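Local coordinates for precorrin-6y methylase (Rhodobacter capsulatus, PDB 3NJR), which probably methylates precorrin-6Y at C5 and C15 with S-adenosyl-L-methionine during cobalamin biosynthesis, this chain being the C-terminal methyltransferase domain, at residues Arg149-Ala154 / Gln197-Gly202; Asp178-Glu183 / Gly190-Arg195; Arg55-Trp60 / Val71-Ala76. One frame throughout, in Å; residues are numbered along the deposited sequence.

Contact 1: Arg149-Ala154 / Gln197-Gly202; sequences RIVANA and QLQWSG
Strands 149-154 and 197-202 lie antiparallel, their axes 165° apart and 4.6 Å at closest approach, with Ile150-Gly202, Ala152-Trp200 and Ala154-Leu198 as the hydrogen-bonded pairs. Each of these pairs makes two backbone bonds, such as Ile150 N to Gly202 O at 2.8 Å, so six rungs join the segments without a break.

On the face bearing Val151, Asn153, Gln199 and Ser201, the Asn153 and Gln199 side chains run side by side and point the same way. Their amide planes are only 21° apart, and Gln199 NE2 gives a weak hydrogen bond to Asn153 OD1 at 3.3 Å. What takes Gln199 out from the strand is a fully extended start, CG anti to the backbone N (chi1 -179°), which also brings CG within 3.3 Å of Asn153 OD1. The other end of the Asn153 amide, ND2, makes a weak bond to Thr47 in helix 41-51. Nearer the end of the ladder, Gln197 CG packs against Ala154 O at 3.2 Å.

Across the sheet, on the face of Ile150, Ala152, Leu198 and Trp200, the indole slants past Ile150, CZ3 meeting Ile150 CB at 4.0 Å. Gly202 N lies over the centre of this ring, while Trp200 NE1 is bonded to Gly171 O. Helix 157-170 packs on the same face, at Ala152 and Ala154.

A final strand slotted antiparallel between 149-154 and 173-185, in the order 3-2-1-4-5-7-6 with helices on both faces, is the signature of the Rossmann-like class I methyltransferase fold.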
ATOM      1  N   ARG A 149     -24.456   2.542 -16.066  1.00 30.99           N
ATOM      2  CA  ARG A 149     -23.153   2.443 -15.432  1.00 29.98           C
ATOM      3  C   ARG A 149     -23.316   2.110 -13.962  1.00 28.88           C
ATOM      4  O   ARG A 149     -24.206   2.637 -13.312  1.00 28.62           O
ATOM      5  CB  ARG A 149     -22.343   3.732 -15.653  1.00 30.53           C
ATOM      6  CG  ARG A 149     -22.476   4.281 -17.097  1.00 32.48           C
ATOM      7  CD  ARG A 149     -21.599   5.499 -17.413  1.00 34.01           C
ATOM      8  NE  ARG A 149     -21.904   6.666 -16.590  1.00 35.27           N
ATOM      9  CZ  ARG A 149     -22.800   7.614 -16.886  1.00 35.82           C
ATOM     10  NH1 ARG A 149     -22.981   8.630 -16.050  1.00 34.94           N
ATOM     11  NH2 ARG A 149     -23.527   7.555 -17.995  1.00 36.68           N
ATOM     12  N   ILE A 150     -22.465   1.210 -13.454  1.00 28.13           N
ATOM     13  CA  ILE A 150     -22.432   0.833 -12.027  1.00 26.78           C
ATOM     14  C   ILE A 150     -21.099   1.177 -11.379  1.00 25.78           C
ATOM     15  O   ILE A 150     -20.042   0.957 -11.974  1.00 25.40           O
ATOM     16  CB  ILE A 150     -22.640  -0.682 -11.782  1.00 26.88           C
ATOM     17  CG1 ILE A 150     -23.505  -1.334 -12.874  1.00 28.61           C
ATOM     18  CG2 ILE A 150     -23.185  -0.928 -10.359  1.00 27.22           C
ATOM     19  CD1 ILE A 150     -25.009  -1.214 -12.701  1.00 28.44           C
ATOM     20  N   VAL A 151     -21.157   1.703 -10.151  1.00 24.87           N
ATOM     21  CA  VAL A 151     -19.956   2.016  -9.389  1.00 24.16           C
ATOM     22  C   VAL A 151     -20.156   1.646  -7.926  1.00 24.31           C
ATOM     23  O   VAL A 151     -21.105   2.076  -7.294  1.00 23.99           O
ATOM     24  CB  VAL A 151     -19.511   3.512  -9.569  1.00 24.06           C
ATOM     25  CG1 VAL A 151     -18.288   3.855  -8.711  1.00 22.31           C
ATOM     26  CG2 VAL A 151     -19.222   3.818 -11.041  1.00 22.83           C
ATOM     27  N   ALA A 152     -19.248   0.833  -7.396  1.00 24.98           N
ATOM     28  CA  ALA A 152     -19.342   0.371  -6.011  1.00 25.68           C
ATOM     29  C   ALA A 152     -18.011   0.476  -5.291  1.00 26.41           C
ATOM     30  O   ALA A 152     -16.983   0.191  -5.875  1.00 26.35           O
ATOM     31  CB  ALA A 152     -19.826  -1.052  -5.984  1.00 25.25           C
ATOM     32  N   ASN A 153     -18.045   0.899  -4.027  1.00 28.07           N
ATOM     33  CA  ASN A 153     -16.882   0.863  -3.121  1.00 29.31           C
ATOM     34  C   ASN A 153     -17.027  -0.272  -2.088  1.00 30.44           C
ATOM     35  O   ASN A 153     -18.091  -0.489  -1.545  1.00 30.94           O
ATOM     36  CB  ASN A 153     -16.693   2.203  -2.408  1.00 28.62           C
ATOM     37  CG  ASN A 153     -16.591   3.390  -3.377  1.00 29.06           C
ATOM     38  OD1 ASN A 153     -16.059   3.273  -4.483  1.00 28.60           O
ATOM     39  ND2 ASN A 153     -17.100   4.540  -2.953  1.00 27.04           N
ATOM     40  N   ALA A 154     -15.955  -1.004  -1.832  1.00 32.17           N
ATOM     41  CA  ALA A 154     -15.963  -2.066  -0.826  1.00 33.63           C
ATOM     42  C   ALA A 154     -14.875  -1.819   0.220  1.00 34.60           C
ATOM     43  O   ALA A 154     -13.747  -1.481  -0.126  1.00 35.48           O
ATOM     44  CB  ALA A 154     -15.742  -3.399  -1.494  1.00 33.24           C
ATOM     45  N   GLN A 197      -9.381   0.355  -0.247  1.00 36.82           N
ATOM     46  CA  GLN A 197     -10.785   0.234  -0.592  1.00 35.33           C
ATOM     47  C   GLN A 197     -10.780  -0.268  -2.026  1.00 34.69           C
ATOM     48  O   GLN A 197      -9.926   0.122  -2.830  1.00 34.18           O
ATOM     49  CB  GLN A 197     -11.485   1.593  -0.465  1.00 35.25           C
ATOM     50  CG  GLN A 197     -12.887   1.556   0.166  1.00 35.84           C
ATOM     51  CD  GLN A 197     -13.307   2.882   0.843  1.00 35.76           C
ATOM     52  OE1 GLN A 197     -12.714   3.316   1.835  1.00 34.38           O
ATOM     53  NE2 GLN A 197     -14.362   3.499   0.318  1.00 36.66           N
ATOM     54  N   LEU A 198     -11.694  -1.174  -2.342  1.00 33.75           N
ATOM     55  CA  LEU A 198     -11.841  -1.616  -3.717  1.00 32.79           C
ATOM     56  C   LEU A 198     -13.001  -0.883  -4.373  1.00 31.95           C
ATOM     57  O   LEU A 198     -13.996  -0.565  -3.721  1.00 31.46           O
ATOM     58  CB  LEU A 198     -12.002  -3.134  -3.795  1.00 33.04           C
ATOM     59  CG  LEU A 198     -10.793  -3.926  -4.320  1.00 33.49           C
ATOM     60  CD1 LEU A 198      -9.553  -3.721  -3.466  1.00 33.55           C
ATOM     61  CD2 LEU A 198     -11.127  -5.417  -4.455  1.00 33.48           C
ATOM     62  N   GLN A 199     -12.846  -0.576  -5.654  1.00 30.89           N
ATOM     63  CA  GLN A 199     -13.873   0.133  -6.387  1.00 29.58           C
ATOM     64  C   GLN A 199     -14.063  -0.505  -7.741  1.00 29.33           C
ATOM     65  O   GLN A 199     -13.122  -0.613  -8.535  1.00 29.54           O
ATOM     66  CB  GLN A 199     -13.545   1.618  -6.533  1.00 29.03           C
ATOM     67  CG  GLN A 199     -14.628   2.408  -7.278  1.00 27.46           C
ATOM     68  CD  GLN A 199     -14.172   3.791  -7.730  1.00 24.75           C
ATOM     69  OE1 GLN A 199     -13.483   3.924  -8.737  1.00 22.34           O
ATOM     70  NE2 GLN A 199     -14.592   4.825  -7.006  1.00 23.09           N
ATOM     71  N   TRP A 200     -15.285  -0.940  -7.996  1.00 28.56           N
ATOM     72  CA  TRP A 200     -15.602  -1.465  -9.286  1.00 28.40           C
ATOM     73  C   TRP A 200     -16.404  -0.451 -10.081  1.00 28.86           C
ATOM     74  O   TRP A 200     -17.256   0.299  -9.546  1.00 28.66           O
ATOM     75  CB  TRP A 200     -16.341  -2.792  -9.172  1.00 28.01           C
ATOM     76  CG  TRP A 200     -16.726  -3.360 -10.510  1.00 28.57           C
ATOM     77  CD1 TRP A 200     -15.889  -3.686 -11.549  1.00 27.89           C
ATOM     78  CD2 TRP A 200     -18.053  -3.656 -10.959  1.00 29.58           C
ATOM     79  NE1 TRP A 200     -16.619  -4.167 -12.621  1.00 27.96           N
ATOM     80  CE2 TRP A 200     -17.945  -4.168 -12.285  1.00 29.04           C
ATOM     81  CE3 TRP A 200     -19.326  -3.554 -10.365  1.00 30.29           C
ATOM     82  CZ2 TRP A 200     -19.058  -4.576 -13.027  1.00 29.87           C
ATOM     83  CZ3 TRP A 200     -20.440  -3.968 -11.100  1.00 32.44           C
ATOM     84  CH2 TRP A 200     -20.292  -4.472 -12.429  1.00 31.85           C
ATOM     85  N   SER A 201     -16.127  -0.437 -11.372  1.00 28.94           N
ATOM     86  CA  SER A 201     -16.798   0.453 -12.267  1.00 29.67           C
ATOM     87  C   SER A 201     -17.062  -0.358 -13.541  1.00 30.72           C
ATOM     88  O   SER A 201     -16.126  -0.792 -14.224  1.00 31.11           O
ATOM     89  CB  SER A 201     -15.904   1.670 -12.510  1.00 29.12           C
ATOM     90  OG  SER A 201     -16.449   2.525 -13.480  1.00 29.83           O
ATOM     91  N   GLY A 202     -18.337  -0.608 -13.826  1.00 31.38           N
ATOM     92  CA  GLY A 202     -18.728  -1.356 -15.014  1.00 32.62           C
ATOM     93  C   GLY A 202     -20.065  -0.899 -15.552  1.00 33.63           C
ATOM     94  O   GLY A 202     -20.524   0.183 -15.240  1.00 32.95           O
TER

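Contact 2: Asp178-Glu183 / Gly190-Arg195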
ATOM      1  N   ASP A 178      -5.596   2.982  -1.875  1.00 32.86           N
ATOM      2  CA  ASP A 178      -5.162   3.252  -0.517  1.00 33.89           C
ATOM      3  C   ASP A 178      -4.829   4.745  -0.450  1.00 33.55           C
ATOM      4  O   ASP A 178      -4.028   5.240  -1.254  1.00 34.04           O
ATOM      5  CB  ASP A 178      -3.946   2.389  -0.222  1.00 34.24           C
ATOM      6  CG  ASP A 178      -3.574   2.347   1.255  1.00 38.43           C
ATOM      7  OD1 ASP A 178      -4.450   2.544   2.142  1.00 41.64           O
ATOM      8  OD2 ASP A 178      -2.374   2.071   1.529  1.00 43.08           O
ATOM      9  N   ILE A 179      -5.483   5.477   0.443  1.00 32.86           N
ATOM     10  CA  ILE A 179      -5.150   6.894   0.650  1.00 32.75           C
ATOM     11  C   ILE A 179      -4.903   7.131   2.139  1.00 32.89           C
ATOM     12  O   ILE A 179      -5.778   6.876   2.978  1.00 32.46           O
ATOM     13  CB  ILE A 179      -6.267   7.906   0.143  1.00 32.63           C
ATOM     14  CG1 ILE A 179      -6.810   7.575  -1.255  1.00 32.76           C
ATOM     15  CG2 ILE A 179      -5.785   9.354   0.169  1.00 32.45           C
ATOM     16  CD1 ILE A 179      -5.852   7.749  -2.379  1.00 31.99           C
ATOM     17  N   ALA A 180      -3.708   7.612   2.465  1.00 33.58           N
ATOM     18  CA  ALA A 180      -3.432   8.077   3.824  1.00 34.33           C
ATOM     19  C   ALA A 180      -3.095   9.570   3.848  1.00 34.94           C
ATOM     20  O   ALA A 180      -2.868  10.188   2.811  1.00 34.48           O
ATOM     21  CB  ALA A 180      -2.352   7.251   4.490  1.00 33.39           C
ATOM     22  N   GLN A 181      -3.057  10.119   5.055  1.00 36.24           N
ATOM     23  CA  GLN A 181      -2.915  11.547   5.306  1.00 37.78           C
ATOM     24  C   GLN A 181      -1.868  11.769   6.397  1.00 38.25           C
ATOM     25  O   GLN A 181      -1.782  10.985   7.342  1.00 38.25           O
ATOM     26  CB  GLN A 181      -4.263  12.054   5.795  1.00 37.75           C
ATOM     27  CG  GLN A 181      -4.479  13.513   5.762  1.00 39.36           C
ATOM     28  CD  GLN A 181      -5.925  13.839   6.082  1.00 42.32           C
ATOM     29  OE1 GLN A 181      -6.555  13.157   6.890  1.00 42.53           O
ATOM     30  NE2 GLN A 181      -6.465  14.876   5.438  1.00 43.00           N
ATOM     31  N   ALA A 182      -1.083  12.835   6.273  1.00 39.39           N
ATOM     32  CA  ALA A 182      -0.099  13.181   7.292  1.00 41.06           C
ATOM     33  C   ALA A 182      -0.791  13.629   8.582  1.00 42.58           C
ATOM     34  O   ALA A 182      -1.548  14.592   8.584  1.00 42.86           O
ATOM     35  CB  ALA A 182       0.829  14.240   6.785  1.00 40.52           C
ATOM     36  N   GLU A 183      -0.553  12.899   9.668  1.00 44.68           N
ATOM     37  CA  GLU A 183      -1.176  13.179  10.959  1.00 46.72           C
ATOM     38  C   GLU A 183      -0.099  13.359  12.003  1.00 47.80           C
ATOM     39  O   GLU A 183       0.957  12.757  11.878  1.00 47.94           O
ATOM     40  CB  GLU A 183      -2.096  12.025  11.373  1.00 47.12           C
ATOM     41  CG  GLU A 183      -3.581  12.205  10.969  1.00 48.91           C
ATOM     42  CD  GLU A 183      -4.564  11.412  11.855  1.00 51.64           C
ATOM     43  OE1 GLU A 183      -4.387  11.380  13.101  1.00 52.10           O
ATOM     44  OE2 GLU A 183      -5.533  10.836  11.305  1.00 52.94           O
ATOM     45  N   GLY A 190       3.168  11.329  11.331  1.00 43.27           N
ATOM     46  CA  GLY A 190       3.071   9.979  10.757  1.00 42.07           C
ATOM     47  C   GLY A 190       1.906   9.834   9.788  1.00 41.29           C
ATOM     48  O   GLY A 190       0.963  10.628   9.813  1.00 41.04           O
ATOM     49  N   TRP A 191       1.959   8.826   8.922  1.00 40.68           N
ATOM     50  CA  TRP A 191       0.813   8.536   8.065  1.00 40.02           C
ATOM     51  C   TRP A 191      -0.351   8.021   8.887  1.00 40.58           C
ATOM     52  O   TRP A 191      -0.156   7.225   9.814  1.00 40.43           O
ATOM     53  CB  TRP A 191       1.165   7.510   7.004  1.00 39.29           C
ATOM     54  CG  TRP A 191       2.145   8.004   6.033  1.00 36.29           C
ATOM     55  CD1 TRP A 191       3.349   7.464   5.761  1.00 35.26           C
ATOM     56  CD2 TRP A 191       2.020   9.156   5.198  1.00 34.96           C
ATOM     57  NE1 TRP A 191       3.992   8.192   4.797  1.00 35.19           N
ATOM     58  CE2 TRP A 191       3.189   9.241   4.434  1.00 35.15           C
ATOM     59  CE3 TRP A 191       1.029  10.127   5.020  1.00 34.00           C
ATOM     60  CZ2 TRP A 191       3.395  10.253   3.504  1.00 34.82           C
ATOM     61  CZ3 TRP A 191       1.239  11.128   4.109  1.00 33.31           C
ATOM     62  CH2 TRP A 191       2.406  11.186   3.359  1.00 34.06           C
ATOM     63  N   SER A 192      -1.555   8.489   8.570  1.00 40.97           N
ATOM     64  CA  SER A 192      -2.735   7.942   9.227  1.00 41.82           C
ATOM     65  C   SER A 192      -2.883   6.502   8.782  1.00 42.02           C
ATOM     66  O   SER A 192      -2.447   6.128   7.697  1.00 42.41           O
ATOM     67  CB  SER A 192      -4.003   8.756   8.947  1.00 41.81           C
ATOM     68  OG  SER A 192      -4.306   8.786   7.570  1.00 42.19           O
ATOM     69  N   ALA A 193      -3.444   5.682   9.656  1.00 42.48           N
ATOM     70  CA  ALA A 193      -3.599   4.279   9.366  1.00 42.61           C
ATOM     71  C   ALA A 193      -4.872   4.107   8.539  1.00 42.79           C
ATOM     72  O   ALA A 193      -5.983   4.401   9.012  1.00 42.81           O
ATOM     73  CB  ALA A 193      -3.658   3.501  10.657  1.00 42.66           C
ATOM     74  N   SER A 194      -4.704   3.655   7.297  1.00 42.70           N
ATOM     75  CA  SER A 194      -5.844   3.496   6.379  1.00 42.81           C
ATOM     76  C   SER A 194      -6.076   2.046   5.946  1.00 42.49           C
ATOM     77  O   SER A 194      -5.226   1.179   6.176  1.00 42.82           O
ATOM     78  CB  SER A 194      -5.669   4.394   5.148  1.00 42.96           C
ATOM     79  OG  SER A 194      -4.513   4.028   4.414  1.00 42.04           O
ATOM     80  N   ARG A 195      -7.234   1.790   5.336  1.00 41.78           N
ATOM     81  CA  ARG A 195      -7.503   0.504   4.683  1.00 40.96           C
ATOM     82  C   ARG A 195      -7.497   0.705   3.184  1.00 40.07           C
ATOM     83  O   ARG A 195      -7.934   1.743   2.700  1.00 40.44           O
ATOM     84  CB  ARG A 195      -8.873  -0.027   5.068  1.00 41.15           C
ATOM     85  CG  ARG A 195      -9.051  -0.240   6.523  1.00 42.51           C
ATOM     86  CD  ARG A 195     -10.356  -0.937   6.795  1.00 46.51           C
ATOM     87  NE  ARG A 195     -10.357  -1.429   8.172  1.00 50.72           N
ATOM     88  CZ  ARG A 195     -10.698  -0.702   9.236  1.00 51.43           C
ATOM     89  NH1 ARG A 195     -11.095   0.555   9.080  1.00 50.99           N
ATOM     90  NH2 ARG A 195     -10.647  -1.236  10.457  1.00 51.64           N
TER
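Glu183 and Gly190 form the close end of this hairpin contact, exchanging two backbone hydrogen bonds: Glu183 N to Gly190 O and Gly190 N to Glu183 O, both 2.7 Å. One residue along, Ala182 faces Trp191 as a non-hydrogen-bonded pair. The indole turns an edge to the partner strand, CE3 reaching Gln181 C at 3.6 Å near the ring plane, and CZ3 approaching Ala182 CB at 4.1 Å. Ser192 then clasps Gln181 from two atoms: Ser192 N donates to Gln181 O at 2.8 Å, and Ser192 OG accepts from Gln181 N at 3.1 Å. That second bond depends on OG sitting between the backbone N and the carbonyl carbon (chi1 61°), from where it can stand in for a main-chain acceptor.

The regular ladder ends at Trp191; beyond Ser192, Ala193 turns away, Ala180 CB rests on Ser192 O, and the remaining hydrogen bond between the segments comes from a side chain, Ser194 OG donating to Asp178 OD1 at 2.7 Å. The solvent side is looser still: the exposed Glu183 stretches along the rim, where OE2 merely passes Ser192 CB at 3.5 Å. Asp178 to Gln181 also pair antiparallel with a strand of the second subunit, carrying the sheet across the interface.

Asp178 is thus shared between intrachain and intersubunit bonds. Ser194 meets OD1 on its syn side, 32° out of the carboxylate plane, while OD2 makes a salt bridge to Arg176 of the second subunit; together these partners probably favour the ionised carboxylate.

Contact 3: Arg55-Trp60 / Val71-Ala76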
ATOM      1  N   ARG A  55     -24.922  15.929 -18.353  1.00 31.14           N
ATOM      2  CA  ARG A  55     -26.046  16.812 -18.014  1.00 31.79           C
ATOM      3  C   ARG A  55     -27.372  16.036 -17.971  1.00 30.87           C
ATOM      4  O   ARG A  55     -27.705  15.321 -18.915  1.00 30.20           O
ATOM      5  CB  ARG A  55     -26.100  17.963 -19.046  1.00 32.69           C
ATOM      6  CG  ARG A  55     -26.213  19.385 -18.451  1.00 36.77           C
ATOM      7  CD  ARG A  55     -25.176  20.340 -19.088  1.00 42.08           C
ATOM      8  NE  ARG A  55     -24.792  21.499 -18.261  1.00 46.34           N
ATOM      9  CZ  ARG A  55     -24.856  21.588 -16.925  1.00 49.27           C
ATOM     10  NH1 ARG A  55     -25.282  20.583 -16.170  1.00 49.54           N
ATOM     11  NH2 ARG A  55     -24.475  22.710 -16.328  1.00 51.68           N
ATOM     12  N   GLY A  56     -28.095  16.156 -16.857  1.00 30.27           N
ATOM     13  CA  GLY A  56     -29.450  15.613 -16.746  1.00 29.56           C
ATOM     14  C   GLY A  56     -29.604  14.114 -16.489  1.00 29.60           C
ATOM     15  O   GLY A  56     -30.732  13.637 -16.231  1.00 30.46           O
ATOM     16  N   GLU A  57     -28.499  13.362 -16.547  1.00 28.02           N
ATOM     17  CA  GLU A  57     -28.532  11.935 -16.269  1.00 26.51           C
ATOM     18  C   GLU A  57     -29.039  11.667 -14.859  1.00 25.68           C
ATOM     19  O   GLU A  57     -28.875  12.501 -13.962  1.00 25.21           O
ATOM     20  CB  GLU A  57     -27.149  11.331 -16.431  1.00 26.80           C
ATOM     21  CG  GLU A  57     -26.711  11.085 -17.853  1.00 26.69           C
ATOM     22  CD  GLU A  57     -25.471  10.219 -17.909  1.00 29.89           C
ATOM     23  OE1 GLU A  57     -24.717  10.172 -16.916  1.00 29.47           O
ATOM     24  OE2 GLU A  57     -25.239   9.565 -18.943  1.00 32.62           O
ATOM     25  N   LEU A  58     -29.654  10.502 -14.666  1.00 24.92           N
ATOM     26  CA  LEU A  58     -30.232  10.130 -13.364  1.00 24.40           C
ATOM     27  C   LEU A  58     -29.327   9.160 -12.624  1.00 24.40           C
ATOM     28  O   LEU A  58     -28.796   8.226 -13.237  1.00 24.61           O
ATOM     29  CB  LEU A  58     -31.645   9.548 -13.529  1.00 23.65           C
ATOM     30  CG  LEU A  58     -32.423   8.990 -12.325  1.00 24.66           C
ATOM     31  CD1 LEU A  58     -32.767  10.020 -11.261  1.00 25.02           C
ATOM     32  CD2 LEU A  58     -33.692   8.327 -12.781  1.00 24.92           C
ATOM     33  N   LEU A  59     -29.168   9.382 -11.313  1.00 24.42           N
ATOM     34  CA  LEU A  59     -28.419   8.480 -10.427  1.00 24.54           C
ATOM     35  C   LEU A  59     -29.284   7.781  -9.347  1.00 25.61           C
ATOM     36  O   LEU A  59     -30.053   8.427  -8.613  1.00 26.20           O
ATOM     37  CB  LEU A  59     -27.248   9.222  -9.748  1.00 23.89           C
ATOM     38  CG  LEU A  59     -26.377   8.437  -8.740  1.00 22.20           C
ATOM     39  CD1 LEU A  59     -25.390   7.487  -9.407  1.00 19.84           C
ATOM     40  CD2 LEU A  59     -25.664   9.332  -7.753  1.00 21.20           C
ATOM     41  N   TRP A  60     -29.142   6.466  -9.235  1.00 25.86           N
ATOM     42  CA  TRP A  60     -29.590   5.772  -8.036  1.00 26.78           C
ATOM     43  C   TRP A  60     -28.399   5.739  -7.109  1.00 27.07           C
ATOM     44  O   TRP A  60     -27.367   5.192  -7.464  1.00 27.18           O
ATOM     45  CB  TRP A  60     -30.041   4.329  -8.368  1.00 26.67           C
ATOM     46  CG  TRP A  60     -31.426   4.234  -8.934  1.00 27.51           C
ATOM     47  CD1 TRP A  60     -32.252   5.270  -9.262  1.00 26.84           C
ATOM     48  CD2 TRP A  60     -32.138   3.038  -9.261  1.00 29.83           C
ATOM     49  NE1 TRP A  60     -33.430   4.800  -9.752  1.00 27.32           N
ATOM     50  CE2 TRP A  60     -33.390   3.429  -9.774  1.00 30.44           C
ATOM     51  CE3 TRP A  60     -31.837   1.668  -9.183  1.00 30.61           C
ATOM     52  CZ2 TRP A  60     -34.358   2.491 -10.200  1.00 31.28           C
ATOM     53  CZ3 TRP A  60     -32.789   0.748  -9.608  1.00 30.32           C
ATOM     54  CH2 TRP A  60     -34.032   1.162 -10.105  1.00 30.34           C
ATOM     55  N   VAL A  71     -25.007  14.820  -4.030  1.00 30.05           N
ATOM     56  CA  VAL A  71     -24.899  16.273  -4.029  1.00 29.96           C
ATOM     57  C   VAL A  71     -23.887  16.662  -5.090  1.00 30.39           C
ATOM     58  O   VAL A  71     -24.207  17.421  -6.006  1.00 31.16           O
ATOM     59  CB  VAL A  71     -24.527  16.827  -2.626  1.00 30.13           C
ATOM     60  CG1 VAL A  71     -24.143  18.273  -2.693  1.00 30.37           C
ATOM     61  CG2 VAL A  71     -25.673  16.679  -1.669  1.00 28.87           C
ATOM     62  N   GLU A  72     -22.685  16.113  -5.008  1.00 30.33           N
ATOM     63  CA  GLU A  72     -21.698  16.327  -6.076  1.00 30.98           C
ATOM     64  C   GLU A  72     -22.137  15.831  -7.489  1.00 31.30           C
ATOM     65  O   GLU A  72     -21.776  16.447  -8.502  1.00 32.03           O
ATOM     66  CB  GLU A  72     -20.321  15.794  -5.667  1.00 30.38           C
ATOM     67  CG  GLU A  72     -19.931  16.276  -4.290  1.00 31.67           C
ATOM     68  CD  GLU A  72     -18.439  16.399  -4.070  1.00 34.03           C
ATOM     69  OE1 GLU A  72     -17.715  15.396  -4.205  1.00 36.16           O
ATOM     70  OE2 GLU A  72     -17.976  17.509  -3.736  1.00 36.49           O
ATOM     71  N   TRP A  73     -22.915  14.746  -7.570  1.00 31.17           N
ATOM     72  CA  TRP A  73     -23.409  14.288  -8.878  1.00 30.76           C
ATOM     73  C   TRP A  73     -24.353  15.324  -9.452  1.00 31.24           C
ATOM     74  O   TRP A  73     -24.210  15.695 -10.610  1.00 31.33           O
ATOM     75  CB  TRP A  73     -24.090  12.928  -8.773  1.00 30.23           C
ATOM     76  CG  TRP A  73     -24.955  12.522  -9.957  1.00 29.40           C
ATOM     77  CD1 TRP A  73     -26.266  12.846 -10.161  1.00 28.12           C
ATOM     78  CD2 TRP A  73     -24.583  11.664 -11.064  1.00 28.57           C
ATOM     79  NE1 TRP A  73     -26.726  12.276 -11.331  1.00 27.23           N
ATOM     80  CE2 TRP A  73     -25.718  11.542 -11.899  1.00 27.10           C
ATOM     81  CE3 TRP A  73     -23.402  10.994 -11.426  1.00 26.43           C
ATOM     82  CZ2 TRP A  73     -25.709  10.773 -13.068  1.00 25.83           C
ATOM     83  CZ3 TRP A  73     -23.392  10.242 -12.597  1.00 25.55           C
ATOM     84  CH2 TRP A  73     -24.540  10.132 -13.400  1.00 25.13           C
ATOM     85  N   CYS A  74     -25.298  15.800  -8.633  1.00 31.49           N
ATOM     86  CA  CYS A  74     -26.266  16.822  -9.050  1.00 32.05           C
ATOM     87  C   CYS A  74     -25.656  18.200  -9.306  1.00 31.94           C
ATOM     88  O   CYS A  74     -26.126  18.922 -10.181  1.00 31.29           O
ATOM     89  CB  CYS A  74     -27.378  16.944  -8.022  1.00 32.30           C
ATOM     90  SG  CYS A  74     -28.452  15.463  -7.969  1.00 35.37           S
ATOM     91  N   LEU A  75     -24.616  18.560  -8.538  1.00 32.16           N
ATOM     92  CA  LEU A  75     -23.863  19.800  -8.781  1.00 31.84           C
ATOM     93  C   LEU A  75     -23.161  19.765 -10.127  1.00 31.83           C
ATOM     94  O   LEU A  75     -23.020  20.812 -10.771  1.00 32.25           O
ATOM     95  CB  LEU A  75     -22.881  20.136  -7.656  1.00 31.39           C
ATOM     96  CG  LEU A  75     -23.543  20.681  -6.382  1.00 32.30           C
ATOM     97  CD1 LEU A  75     -22.657  20.486  -5.129  1.00 31.31           C
ATOM     98  CD2 LEU A  75     -23.989  22.144  -6.526  1.00 30.23           C
ATOM     99  N   ALA A  76     -22.755  18.575 -10.580  1.00 30.90           N
ATOM    100  CA  ALA A  76     -22.190  18.454 -11.935  1.00 30.49           C
ATOM    101  C   ALA A  76     -23.257  18.512 -13.057  1.00 30.29           C
ATOM    102  O   ALA A  76     -22.927  18.418 -14.242  1.00 30.64           O
ATOM    103  CB  ALA A  76     -21.329  17.196 -12.049  1.00 29.86           C
TER
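Trp73 and Leu59 both send their side chains out with CG anti to the backbone N (chi1 164° and 178°), and this extension from helix and strand lets them meet between the two elements. The contact belongs to a beta-alpha-beta unit, strand 58-62, helix 68-75 and strand 79-84, part of the Rossmann-like core of the domain. In methyltransferases of this fold the first strand leads into the loop that holds the cofactor; here the Leu59 side chain remains about 9 Å from the bound S-adenosyl-L-homocysteine.

The indole does most of the touching. Leu59 CB sits over its five-membered ring, 3.5 Å from the centroid and 15° off the normal, in a CH-pi contact. Farther along the same side chain, Leu59 CD2 reaches Trp73 CG at 3.9 Å, so the leucine crosses the indole obliquely. The ring is also wedged against Leu48 and Leu51 of helix 41-51 and Ala80 of strand 79-84, which places it firmly in the hydrophobic layer between helices and sheet.

Its one polar atom faces the beginnings of strands 58-62 and 79-84. Trp73 NE1 makes only a weak hydrogen bond to Glu57 O, at 3.4 Å, the carbonyl oxygen lying near the ring plane; its stronger acceptor is Arg79 O. Where the chain enters strand 58-62, Glu57 runs roughly at right angles to the tryptophan side chain, with CB 3.7 Å from Trp73 CZ2. Its carboxylate is tied by a salt bridge to Arg149 and is turned nearly parallel to the indole but lies beyond its rim, OE1 3.5 Å from Trp73 CH2.

How the contacts relate
Along the chain contact 3 comes first and closes before contact 1 opens, while contact 2 is nested inside the loop that contact 1 closes. All three reach one mixed sheet. Contacts 1 and 2 share strand 188-203, which pairs with 149-154 near the body of the domain and with 173-185 farther out; their centres are about 21 Å apart. Contact 3 lies about 17 Å from contact 1, centre to centre, and touches it through the Arg149-Glu57 salt bridge, with the guanidinium also packed on Trp73. The centres of contacts 2 and 3 sit about 30 Å apart on opposite sides of the chain's centre. The sheet thus links the cofactor-binding core to a projecting hairpin used for subunit assembly.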